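Long-range contacts in glutathione-specific gamma-glutamylcyclotransferase (Saccharomyces cerevisiae S288c, PDB 5HWK), which catalyses the cleavage of glutathione into 5-oxo-L-proline and the dipeptide Cys-Gly, acting on no other gamma-glutamyl peptide: residues Arg27-Ile32 with Leu128-Glu133; Arg37-Ser42 with Asp218-Ala223. All blocks are in the same frame, centred on the assembly; numbering follows the deposited sequence.

Contact 1: residues Arg27-Ile32 with Leu128-Glu133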
loop_
_atom_site.group_PDB
_atom_site.type_symbol
_atom_site.label_atom_id
_atom_site.label_comp_id
_atom_site.label_asym_id
_atom_site.label_seq_id
_atom_site.Cartn_x
_atom_site.Cartn_y
_atom_site.Cartn_z
ATOM N N ARG A 27 -6.343 14.985 1.251
ATOM C CA ARG A 27 -6.216 13.640 0.667
ATOM C C ARG A 27 -5.487 13.857 -0.651
ATOM O O ARG A 27 -6.074 14.384 -1.601
ATOM C CB ARG A 27 -7.586 12.993 0.424
ATOM C CG ARG A 27 -7.467 11.670 -0.231
ATOM C CD ARG A 27 -8.861 11.058 -0.539
ATOM N NE ARG A 27 -8.804 9.679 -1.033
ATOM C CZ ARG A 27 -8.685 9.369 -2.320
ATOM N NH1 ARG A 27 -8.595 10.339 -3.225
ATOM N NH2 ARG A 27 -8.688 8.076 -2.698
ATOM N N ILE A 28 -4.212 13.510 -0.703
ATOM C CA ILE A 28 -3.354 13.831 -1.840
ATOM C C ILE A 28 -2.990 12.533 -2.553
ATOM O O ILE A 28 -2.340 11.675 -1.942
ATOM C CB ILE A 28 -2.069 14.537 -1.375
ATOM C CG1 ILE A 28 -2.391 15.831 -0.608
ATOM C CG2 ILE A 28 -1.129 14.732 -2.569
ATOM C CD1 ILE A 28 -1.169 16.503 -0.074
ATOM N N PRO A 29 -3.354 12.356 -3.833
ATOM C CA PRO A 29 -2.898 11.177 -4.584
ATOM C C PRO A 29 -1.384 11.193 -4.617
ATOM O O PRO A 29 -0.765 12.248 -4.756
ATOM C CB PRO A 29 -3.472 11.407 -5.985
ATOM C CG PRO A 29 -4.540 12.394 -5.824
ATOM C CD PRO A 29 -4.156 13.259 -4.678
ATOM N N ALA A 30 -0.774 10.029 -4.461
ATOM C CA ALA A 30 0.663 10.023 -4.243
ATOM C C ALA A 30 1.326 8.864 -4.948
ATOM O O ALA A 30 0.848 7.722 -4.879
ATOM C CB ALA A 30 1.003 9.909 -2.752
ATOM N N ILE A 31 2.454 9.168 -5.586
ATOM C CA ILE A 31 3.446 8.172 -5.944
ATOM C C ILE A 31 4.346 8.037 -4.726
ATOM O O ILE A 31 5.079 8.975 -4.388
ATOM C CB ILE A 31 4.226 8.608 -7.187
ATOM C CG1 ILE A 31 3.276 8.890 -8.367
ATOM C CG2 ILE A 31 5.324 7.600 -7.520
ATOM C CD1 ILE A 31 4.000 9.463 -9.585
ATOM N N ILE A 32 4.260 6.909 -4.037
ATOM C CA ILE A 32 5.031 6.657 -2.826
ATOM C C ILE A 32 6.296 5.923 -3.239
ATOM O O ILE A 32 6.224 4.828 -3.806
ATOM C CB ILE A 32 4.208 5.809 -1.843
ATOM C CG1 ILE A 32 2.839 6.449 -1.564
ATOM C CG2 ILE A 32 4.975 5.576 -0.555
ATOM C CD1 ILE A 32 1.832 5.464 -0.933
ATOM N N LEU A 128 7.504 11.511 -1.825
ATOM C CA LEU A 128 6.220 11.457 -2.509
ATOM C C LEU A 128 6.246 12.353 -3.735
ATOM O O LEU A 128 6.891 13.409 -3.737
ATOM C CB LEU A 128 5.109 11.946 -1.606
ATOM C CG LEU A 128 4.911 11.146 -0.325
ATOM C CD1 LEU A 128 3.789 11.733 0.487
ATOM C CD2 LEU A 128 4.636 9.672 -0.636
ATOM N N GLU A 129 5.505 11.959 -4.761
ATOM C CA GLU A 129 5.179 12.834 -5.873
ATOM C C GLU A 129 3.673 12.774 -6.079
ATOM O O GLU A 129 3.010 11.817 -5.669
ATOM C CB GLU A 129 5.828 12.389 -7.189
ATOM C CG GLU A 129 7.338 12.285 -7.216
ATOM C CD GLU A 129 7.809 11.463 -8.406
ATOM O OE1 GLU A 129 7.861 10.211 -8.298
ATOM O OE2 GLU A 129 8.096 12.067 -9.460
ATOM N N THR A 130 3.145 13.790 -6.753
ATOM C CA THR A 130 1.721 13.855 -7.026
ATOM C C THR A 130 1.482 14.491 -8.392
ATOM O O THR A 130 2.420 14.849 -9.112
ATOM C CB THR A 130 0.980 14.571 -5.897
ATOM O OG1 THR A 130 -0.434 14.430 -6.100
ATOM C CG2 THR A 130 1.345 16.031 -5.887
ATOM N N ASN A 131 0.209 14.625 -8.755
ATOM C CA ASN A 131 -0.137 15.183 -10.052
ATOM C C ASN A 131 -0.078 16.708 -10.019
ATOM O O ASN A 131 0.135 17.330 -8.975
ATOM C CB ASN A 131 -1.496 14.668 -10.547
ATOM C CG ASN A 131 -2.635 14.921 -9.560
ATOM O OD1 ASN A 131 -2.636 15.901 -8.815
ATOM N ND2 ASN A 131 -3.629 14.030 -9.572
ATOM N N ARG A 132 -0.245 17.311 -11.197
ATOM C CA ARG A 132 -0.211 18.767 -11.282
ATOM C C ARG A 132 -1.290 19.386 -10.407
ATOM O O ARG A 132 -1.059 20.405 -9.748
ATOM N N GLU A 133 -2.462 18.744 -10.346
ATOM C CA GLU A 133 -3.575 19.302 -9.591
ATOM C C GLU A 133 -3.237 19.474 -8.115
ATOM O O GLU A 133 -3.769 20.385 -7.469
ATOM C CB GLU A 133 -4.827 18.440 -9.773
#
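T130 holds its OG1 anti to the backbone N (chi1 -171°), which aims the hydroxyl at the backbone of P29. In L128, CG stands anti to the carbonyl carbon (chi1 -61°), and CD2 is brought in against I32. The T130 hydroxyl donates to P29 O, with OG1 to O at 2.6 Å. It approaches 24° out of the carbonyl plane. The same OG1 lies against CG2 of I28, 3.6 Å away, and the two side chains meet at about a right angle.

Further along, the backbones pair. I31 N donates to E129 O at 2.7 Å, and E129 N donates back to I31 O at 3.0 Å. I31 and E129 are thus an antiparallel hydrogen-bonded pair, and I32 and L128 form the non-hydrogen-bonded pair next to it. These bonds join strands 26-33 and 119-129, two central neighbours of the six-stranded antiparallel sheet in this ChaC-family enzyme. Strand 119-129 ends here, and the T130 side chain takes over the link to strand 26-33 that backbone bonds make before it.

On one face of the sheet L128 and I32 lie side by side and point the same way. CD2 of L128 is 3.8 Å from I32 CG1, and A30 CB is near the same methyl. On the opposite face E129 crosses I31, with OE1 3.7 Å from I31 CG2. That carboxylate oxygen is hydrogen-bonded to NE2 of H33. ND2 of N131 lies 4.2 Å from P29 CG, while its OD1 is hydrogen-bonded to H134. Helix 135-144 comes up to I28 through E137 and to T130 through L138.

Contact 2: residues Arg37-Ser42 with Asp218-Ala223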
loop_
_atom_site.group_PDB
_atom_site.type_symbol
_atom_site.label_atom_id
_atom_site.label_comp_id
_atom_site.label_asym_id
_atom_site.label_seq_id
_atom_site.Cartn_x
_atom_site.Cartn_y
_atom_site.Cartn_z
ATOM N N ARG A 37 4.085 -2.710 -3.115
ATOM C CA ARG A 37 2.835 -3.224 -2.538
ATOM C C ARG A 37 2.568 -4.627 -3.097
ATOM O O ARG A 37 2.660 -4.830 -4.311
ATOM C CB ARG A 37 1.660 -2.318 -2.887
ATOM C CG ARG A 37 0.291 -2.873 -2.493
ATOM C CD ARG A 37 -0.848 -1.913 -2.764
ATOM N NE ARG A 37 -0.782 -1.448 -4.128
ATOM C CZ ARG A 37 -0.997 -0.186 -4.481
ATOM N NH1 ARG A 37 -1.497 0.693 -3.596
ATOM N NH2 ARG A 37 -0.754 0.209 -5.724
ATOM N N ARG A 38 2.313 -5.590 -2.210
ATOM C CA ARG A 38 2.066 -6.961 -2.643
ATOM C C ARG A 38 0.913 -7.511 -1.823
ATOM O O ARG A 38 0.727 -7.159 -0.658
ATOM C CB ARG A 38 3.316 -7.856 -2.406
ATOM C CG ARG A 38 4.508 -7.575 -3.339
ATOM C CD ARG A 38 4.156 -7.932 -4.763
ATOM N NE ARG A 38 5.234 -7.767 -5.733
ATOM C CZ ARG A 38 5.478 -6.652 -6.418
ATOM N NH1 ARG A 38 4.775 -5.539 -6.180
ATOM N NH2 ARG A 38 6.457 -6.646 -7.324
ATOM N N PHE A 39 0.173 -8.458 -2.416
ATOM C CA PHE A 39 -0.937 -9.095 -1.694
ATOM C C PHE A 39 -0.411 -10.323 -0.938
ATOM O O PHE A 39 -0.773 -11.481 -1.181
ATOM C CB PHE A 39 -2.077 -9.453 -2.641
ATOM C CG PHE A 39 -3.060 -8.329 -2.905
ATOM C CD1 PHE A 39 -2.632 -7.060 -3.241
ATOM C CD2 PHE A 39 -4.431 -8.585 -2.860
ATOM C CE1 PHE A 39 -3.546 -6.049 -3.509
ATOM C CE2 PHE A 39 -5.339 -7.619 -3.153
ATOM C CZ PHE A 39 -4.914 -6.342 -3.456
ATOM N N TRP A 40 0.537 -10.037 -0.036
ATOM C CA TRP A 40 1.302 -11.013 0.729
ATOM C C TRP A 40 0.943 -11.031 2.202
ATOM O O TRP A 40 1.732 -11.535 3.021
ATOM C CB TRP A 40 2.791 -10.806 0.517
ATOM C CG TRP A 40 3.246 -11.110 -0.866
ATOM C CD1 TRP A 40 2.504 -11.664 -1.893
ATOM C CD2 TRP A 40 4.573 -10.961 -1.361
ATOM N NE1 TRP A 40 3.300 -11.810 -3.007
ATOM C CE2 TRP A 40 4.575 -11.388 -2.707
ATOM C CE3 TRP A 40 5.754 -10.455 -0.812
ATOM C CZ2 TRP A 40 5.716 -11.329 -3.508
ATOM C CZ3 TRP A 40 6.895 -10.403 -1.615
ATOM C CH2 TRP A 40 6.861 -10.843 -2.940
ATOM N N GLN A 41 -0.235 -10.515 2.559
ATOM C CA GLN A 41 -0.751 -10.557 3.910
ATOM C C GLN A 41 -2.037 -11.382 3.893
ATOM O O GLN A 41 -2.882 -11.211 3.015
ATOM C CB GLN A 41 -0.991 -9.138 4.412
ATOM C CG GLN A 41 -1.483 -9.057 5.831
ATOM C CD GLN A 41 -0.331 -9.129 6.831
ATOM O OE1 GLN A 41 0.812 -9.445 6.472
ATOM N NE2 GLN A 41 -0.617 -8.800 8.083
ATOM N N SER A 42 -2.154 -12.364 4.775
ATOM C CA SER A 42 -3.410 -13.112 4.787
ATOM C C SER A 42 -4.491 -12.383 5.591
ATOM O O SER A 42 -4.187 -11.579 6.471
ATOM C CB SER A 42 -3.177 -14.479 5.381
ATOM O OG SER A 42 -2.789 -14.287 6.689
ATOM N N ASP A 218 0.419 0.088 -12.041
ATOM C CA ASP A 218 0.950 -0.953 -11.177
ATOM C C ASP A 218 0.903 -2.281 -11.942
ATOM O O ASP A 218 -0.142 -2.925 -12.016
ATOM C CB ASP A 218 0.155 -1.006 -9.874
ATOM C CG ASP A 218 0.784 -1.946 -8.831
ATOM O OD1 ASP A 218 1.377 -2.978 -9.216
ATOM O OD2 ASP A 218 0.664 -1.662 -7.618
ATOM N N HIS A 219 2.053 -2.700 -12.491
ATOM C CA HIS A 219 2.120 -3.909 -13.312
ATOM C C HIS A 219 1.842 -5.170 -12.511
ATOM O O HIS A 219 1.270 -6.141 -13.042
ATOM C CB HIS A 219 3.487 -4.000 -13.985
ATOM C CG HIS A 219 3.760 -2.862 -14.914
ATOM N ND1 HIS A 219 3.026 -2.658 -16.059
ATOM C CD2 HIS A 219 4.666 -1.855 -14.860
ATOM C CE1 HIS A 219 3.477 -1.583 -16.682
ATOM N NE2 HIS A 219 4.469 -1.075 -15.971
ATOM N N TYR A 220 2.246 -5.195 -11.245
ATOM C CA TYR A 220 1.925 -6.345 -10.397
ATOM C C TYR A 220 0.415 -6.477 -10.224
ATOM O O TYR A 220 -0.147 -7.560 -10.412
ATOM C CB TYR A 220 2.597 -6.190 -9.042
ATOM C CG TYR A 220 2.046 -7.105 -7.983
ATOM C CD1 TYR A 220 2.460 -8.445 -7.914
ATOM C CD2 TYR A 220 1.069 -6.677 -7.070
ATOM C CE1 TYR A 220 1.925 -9.314 -6.967
ATOM C CE2 TYR A 220 0.575 -7.529 -6.133
ATOM C CZ TYR A 220 1.011 -8.844 -6.067
ATOM O OH TYR A 220 0.528 -9.650 -5.078
ATOM N N LEU A 221 -0.258 -5.372 -9.889
ATOM C CA LEU A 221 -1.690 -5.449 -9.653
ATOM C C LEU A 221 -2.426 -5.807 -10.943
ATOM O O LEU A 221 -3.395 -6.569 -10.922
ATOM C CB LEU A 221 -2.200 -4.117 -9.127
ATOM C CG LEU A 221 -3.318 -4.180 -8.113
ATOM C CD1 LEU A 221 -2.872 -5.091 -6.929
ATOM C CD2 LEU A 221 -3.629 -2.764 -7.677
ATOM N N THR A 222 -1.949 -5.302 -12.083
ATOM C CA THR A 222 -2.560 -5.665 -13.360
ATOM C C THR A 222 -2.423 -7.160 -13.649
ATOM O O THR A 222 -3.382 -7.801 -14.082
ATOM C CB THR A 222 -1.916 -4.866 -14.472
ATOM O OG1 THR A 222 -2.257 -3.500 -14.278
ATOM C CG2 THR A 222 -2.492 -5.301 -15.802
ATOM N N ALA A 223 -1.245 -7.739 -13.394
ATOM C CA ALA A 223 -1.045 -9.165 -13.622
ATOM C C ALA A 223 -1.865 -9.980 -12.627
ATOM O O ALA A 223 -2.474 -10.994 -12.989
ATOM C CB ALA A 223 0.433 -9.510 -13.491
HETATM O O HOH W 1 0.444 -3.514 -5.768
HETATM O O HOH W 2 1.496 -12.166 -5.354
#
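R38 lays its guanidinium flat on the Y220 ring, the planes 6° apart. The stack is offset: CZ is 4.2 Å from the ring centroid, a cation-pi contact off-centre. CD of R38 sits over the middle of the same face, a CH-pi contact at 3.5 Å from the centroid. The bend at chi2 (-66°) folds the arginine over the ring. Its NH1 donates to R37 O, and N74 binds its NE.

Y220 is also held at its hydroxyl. F39 N donates to OH at 2.9 Å, and a water joins OH to W40 NE1. F39 is the centre of an inverse gamma turn, and its CE1 meets L221 CD1 at 3.6 Å.

D218 is the N-cap of helix 219-232, its OD1 accepting from L221 N. Its OD2 forms a salt bridge with R37 NH2 at 3.0 Å, using the anti lone pair. A second water donates to this OD2 and to R37 O and accepts from R37 NE. R37 NH1 is hydrogen-bonded to the backbone oxygens of Y13 and I93.

The contact fixes the start of helix 219-232 on strand 35-40, an edge strand of the three-stranded sheet. Strand 54-61 lies beside it, helix 193-205 packs on F39 and L221, and helix 69-78 packs on R38 and W40.

Contacts 1 and 2 sit on consecutive strands, 26-33 and 35-40, of two different sheets. Their centres are 20 Å apart and their nearest atoms about 6 Å, without touching. Contact 1 is an internal seam of the large sheet; contact 2 ties a C-terminal helix to the smaller one. Both lie near the pocket. The side chains of I32 in contact 1 and R37 in contact 2 are both about 8 Å from the bound benzoic acid. The side chain of I32 is about 4 Å from that of L11, and that of R37 about 4 Å from that of Y13, residues inferred to bind substrate. The side chain of F39 is about 9 Å from that of E115, the probable proton acceptor.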